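Local atomic coordinates of cytochrome B5 (Hadesarchaea archaeon YNP_N21, PDB entry 6NZX), a protein that binds heme through its iron, apparently with a covalent link as well, in a cytochrome b5-like domain, and probably carries electrons. Residues Gly41-His44 and Val45-Ala49. Residues are numbered along the deposited sequence; the frame is centred on the assembly and turned at random.
Sequences GKHH and VLHDA. With HEM (protoporphyrin IX containing Fe), chain B.
His47 meets His43 rim to rim across the hairpin, the ring planes turned 40° apart. The His47 ring has Leu46 CB over its centre, heme CHC toward its rim on the other side, and heme CBB in plane at the edge. His44 CD2 lies off-centre over one face of the His43 ring, and heme CMA over one face of His44, toward its rim. Histidine suits both strand positions because its ring nitrogen can bond as well as pack: His43 NE2 binds the heme iron at 1.9 Å, while His47 NE2 is modelled as covalently joined to CAB, a carbon of the former vinyl group, at a doubtful 1.3 Å, too short for an N–C single bond; such a link would tether the porphyrin to the strand. The His43 ring reaches the metal because chi1 (-172°) turns CG away from the backbone N, and its ND1 hydrogen bond to His37 O probably fixes the ring's rotation. His44 lays CD2 against heme CHB at 3.4 Å, and its NE2 is hydrogen-bonded to His37 ND1; an alanine here would probably leave His37 ND1 without that mate and the porphyrin face over CHB and C4A without this ring. Gly41 O accepts a nearly straight hydrogen bond from Ala49 N at 2.8 Å; its positive phi (77°) favours glycine. Strands 42-43 and 47-48 thus form an antiparallel hairpin at the heme, apart from the four-stranded mixed sheet; His62 supplies the second iron ligand, and Trp38 stacks on His43.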
ATOM      1  N   GLY A  41      -4.808  -7.839   2.920  1.00 33.02           N
ATOM      2  CA  GLY A  41      -4.869  -6.670   2.030  1.00 37.30           C
ATOM      3  C   GLY A  41      -6.008  -5.714   2.358  1.00 35.74           C
ATOM      4  O   GLY A  41      -6.376  -4.881   1.529  1.00 32.35           O
ATOM      5  N   LYS A  42      -6.561  -5.832   3.570  1.00 37.48           N
ATOM      6  CA  LYS A  42      -7.556  -4.910   4.074  1.00 35.85           C
ATOM      7  C   LYS A  42      -6.932  -4.160   5.254  1.00 34.62           C
ATOM      8  O   LYS A  42      -6.151  -4.751   6.049  1.00 32.44           O
ATOM      9  CB  LYS A  42      -8.852  -5.651   4.433  1.00 41.05           C
ATOM     10  CG  LYS A  42      -9.713  -6.064   3.240  1.00 45.45           C
ATOM     11  CD  LYS A  42      -9.827  -7.569   2.992  1.00 48.65           C
ATOM     12  CE  LYS A  42     -10.805  -7.911   1.881  1.00 48.62           C
ATOM     13  NZ  LYS A  42     -11.117  -9.358   1.821  1.00 47.89           N
ATOM     14  N   HIS A  43      -7.225  -2.854   5.310  1.00 29.96           N
ATOM     15  CA  HIS A  43      -6.744  -1.941   6.357  1.00 27.92           C
ATOM     16  C   HIS A  43      -7.961  -1.291   7.030  1.00 26.40           C
ATOM     17  O   HIS A  43      -8.544  -0.349   6.507  1.00 24.47           O
ATOM     18  CB  HIS A  43      -5.745  -0.926   5.765  1.00 25.92           C
ATOM     19  CG  HIS A  43      -5.059  -0.065   6.776  1.00 24.99           C
ATOM     20  ND1 HIS A  43      -4.291  -0.589   7.801  1.00 23.95           N
ATOM     21  CD2 HIS A  43      -4.977   1.279   6.890  1.00 24.30           C
ATOM     22  CE1 HIS A  43      -3.807   0.401   8.531  1.00 24.39           C
ATOM     23  NE2 HIS A  43      -4.215   1.564   7.994  1.00 26.01           N
ATOM     24  N   HIS A  44      -8.364  -1.865   8.165  1.00 26.50           N
ATOM     25  CA  HIS A  44      -9.406  -1.301   9.058  1.00 28.66           C
ATOM     26  C   HIS A  44     -10.672  -0.972   8.271  1.00 28.51           C
ATOM     27  O   HIS A  44     -11.234   0.120   8.425  1.00 30.30           O
ATOM     28  CB  HIS A  44      -8.846  -0.109   9.852  1.00 30.55           C
ATOM     29  CG  HIS A  44      -7.684  -0.513  10.697  1.00 31.09           C
ATOM     30  ND1 HIS A  44      -7.810  -1.416  11.740  1.00 31.22           N
ATOM     31  CD2 HIS A  44      -6.368  -0.226  10.601  1.00 31.57           C
ATOM     32  CE1 HIS A  44      -6.619  -1.636  12.279  1.00 33.57           C
ATOM     33  NE2 HIS A  44      -5.710  -0.922  11.591  1.00 31.37           N
ATOM     34  N   VAL A  45     -11.083  -1.931   7.425  1.00 27.92           N
ATOM     35  CA  VAL A  45     -12.392  -1.994   6.777  1.00 28.32           C
ATOM     36  C   VAL A  45     -12.422  -1.073   5.551  1.00 27.82           C
ATOM     37  O   VAL A  45     -12.884  -1.491   4.508  1.00 27.69           O
ATOM     38  CB  VAL A  45     -13.563  -1.696   7.744  1.00 29.18           C
ATOM     39  CG1 VAL A  45     -14.919  -1.780   7.051  1.00 28.84           C
ATOM     40  CG2 VAL A  45     -13.552  -2.616   8.957  1.00 27.88           C
ATOM     41  N   LEU A  46     -11.912   0.155   5.680  1.00 27.32           N
ATOM     42  CA  LEU A  46     -12.146   1.213   4.708  1.00 28.19           C
ATOM     43  C   LEU A  46     -11.178   1.136   3.515  1.00 30.08           C
ATOM     44  O   LEU A  46     -11.479   1.700   2.462  1.00 29.49           O
ATOM     45  CB  LEU A  46     -11.985   2.552   5.434  1.00 30.72           C
ATOM     46  CG  LEU A  46     -13.099   2.924   6.414  1.00 31.78           C
ATOM     47  CD1 LEU A  46     -12.906   4.348   6.908  1.00 32.43           C
ATOM     48  CD2 LEU A  46     -14.466   2.784   5.757  1.00 34.09           C
ATOM     49  N   HIS A  47     -10.023   0.470   3.691  1.00 29.44           N
ATOM     50  CA  HIS A  47      -8.880   0.602   2.776  1.00 29.13           C
ATOM     51  C   HIS A  47      -8.447  -0.768   2.226  1.00 28.49           C
ATOM     52  O   HIS A  47      -8.443  -1.793   2.929  1.00 25.84           O
ATOM     53  CB  HIS A  47      -7.721   1.346   3.463  1.00 28.34           C
ATOM     54  CG  HIS A  47      -8.155   2.565   4.216  1.00 29.44           C
ATOM     55  ND1 HIS A  47      -8.588   3.702   3.572  1.00 31.39           N
ATOM     56  CD2 HIS A  47      -8.256   2.810   5.540  1.00 28.58           C
ATOM     57  CE1 HIS A  47      -8.920   4.614   4.460  1.00 31.24           C
ATOM     58  NE2 HIS A  47      -8.718   4.095   5.699  1.00 30.68           N
ATOM     59  N   ASP A  48      -8.064  -0.752   0.944  1.00 28.42           N
ATOM     60  CA  ASP A  48      -7.611  -1.926   0.228  1.00 29.08           C
ATOM     61  C   ASP A  48      -6.142  -1.733  -0.148  1.00 27.39           C
ATOM     62  O   ASP A  48      -5.741  -0.645  -0.576  1.00 26.48           O
ATOM     63  CB  ASP A  48      -8.502  -2.179  -0.984  1.00 32.64           C
ATOM     64  CG  ASP A  48      -9.932  -2.498  -0.584  1.00 36.20           C
ATOM     65  OD1 ASP A  48     -10.854  -1.766  -1.024  1.00 35.89           O
ATOM     66  OD2 ASP A  48     -10.105  -3.453   0.198  1.00 41.43           O
ATOM     67  N   ALA A  49      -5.349  -2.787   0.066  1.00 26.48           N
ATOM     68  CA  ALA A  49      -3.994  -2.854  -0.436  1.00 24.35           C
ATOM     69  C   ALA A  49      -4.070  -2.863  -1.958  1.00 23.49           C
ATOM     70  O   ALA A  49      -5.129  -3.154  -2.522  1.00 20.45           O
ATOM     71  CB  ALA A  49      -3.274  -4.060   0.107  1.00 24.28           C
TER
HETATM   72  CHA HEM B 101      -1.482   2.068  11.004  1.00 29.58           C
HETATM   73  CHB HEM B 101      -6.303   3.129  10.840  1.00 29.56           C
HETATM   74  CHC HEM B 101      -5.747   4.629   6.213  1.00 28.61           C
HETATM   75  CHD HEM B 101      -1.077   3.254   6.330  1.00 27.26           C
HETATM   76  C1A HEM B 101      -2.874   2.287  11.382  1.00 31.66           C
HETATM   77  C2A HEM B 101      -3.310   1.982  12.753  1.00 35.27           C
HETATM   78  C3A HEM B 101      -4.757   2.313  12.674  1.00 32.96           C
HETATM   79  C4A HEM B 101      -4.963   2.741  11.354  1.00 28.50           C
HETATM   80  CMA HEM B 101      -5.744   2.189  13.811  1.00 32.28           C
HETATM   81  CAA HEM B 101      -2.448   1.491  13.905  1.00 40.54           C
HETATM   82  CBA HEM B 101      -1.653   2.667  14.523  1.00 48.27           C
HETATM   83  CGA HEM B 101      -0.146   2.416  14.667  1.00 57.24           C
HETATM   84  O1A HEM B 101       0.640   3.386  14.528  1.00 59.59           O
HETATM   85  O2A HEM B 101       0.295   1.266  14.933  1.00 63.08           O
HETATM   86  C1B HEM B 101      -6.641   3.617   9.491  1.00 27.84           C
HETATM   87  C2B HEM B 101      -7.931   4.024   9.130  1.00 29.05           C
HETATM   88  C3B HEM B 101      -7.790   4.499   7.735  1.00 28.89           C
HETATM   89  C4B HEM B 101      -6.355   4.294   7.505  1.00 28.67           C
HETATM   90  CMB HEM B 101      -9.213   4.005   9.927  1.00 28.65           C
HETATM   91  CAB HEM B 101      -8.788   4.995   6.691  1.00 31.33           C
HETATM   92  CBB HEM B 101      -9.342   6.383   6.974  1.00 30.11           C
HETATM   93  C1C HEM B 101      -4.367   4.431   5.806  1.00 26.37           C
HETATM   94  C2C HEM B 101      -3.978   4.746   4.519  1.00 26.45           C
HETATM   95  C3C HEM B 101      -2.565   4.306   4.502  1.00 27.17           C
HETATM   96  C4C HEM B 101      -2.348   3.802   5.864  1.00 25.64           C
HETATM   97  CMC HEM B 101      -4.872   5.351   3.479  1.00 27.19           C
HETATM   98  CAC HEM B 101      -1.498   4.400   3.463  1.00 27.12           C
HETATM   99  CBC HEM B 101      -1.620   5.126   2.372  1.00 27.81           C
HETATM  100  C1D HEM B 101      -0.754   2.763   7.670  1.00 27.93           C
HETATM  101  C2D HEM B 101       0.520   2.298   7.982  1.00 29.60           C
HETATM  102  C3D HEM B 101       0.427   1.950   9.397  1.00 28.78           C
HETATM  103  C4D HEM B 101      -0.909   2.255   9.679  1.00 29.13           C
HETATM  104  CMD HEM B 101       1.730   2.212   7.092  1.00 30.77           C
HETATM  105  CAD HEM B 101       1.515   1.380  10.300  1.00 28.96           C
HETATM  106  CBD HEM B 101       1.450  -0.149  10.184  1.00 28.50           C
HETATM  107  CGD HEM B 101       2.396  -0.862  11.122  1.00 26.97           C
HETATM  108  O1D HEM B 101       2.417  -2.113  11.132  1.00 24.73           O
HETATM  109  O2D HEM B 101       3.142  -0.199  11.873  1.00 28.52           O
HETATM  110  NA  HEM B 101      -3.856   2.703  10.573  1.00 29.17           N
HETATM  111  NB  HEM B 101      -5.693   3.781   8.541  1.00 28.34           N
HETATM  112  NC  HEM B 101      -3.465   3.873   6.603  1.00 26.95           N
HETATM  113  ND  HEM B 101      -1.640   2.748   8.669  1.00 27.62           N
HETATM  114 FE   HEM B 101      -3.663   3.296   8.589  0.84 24.51          FE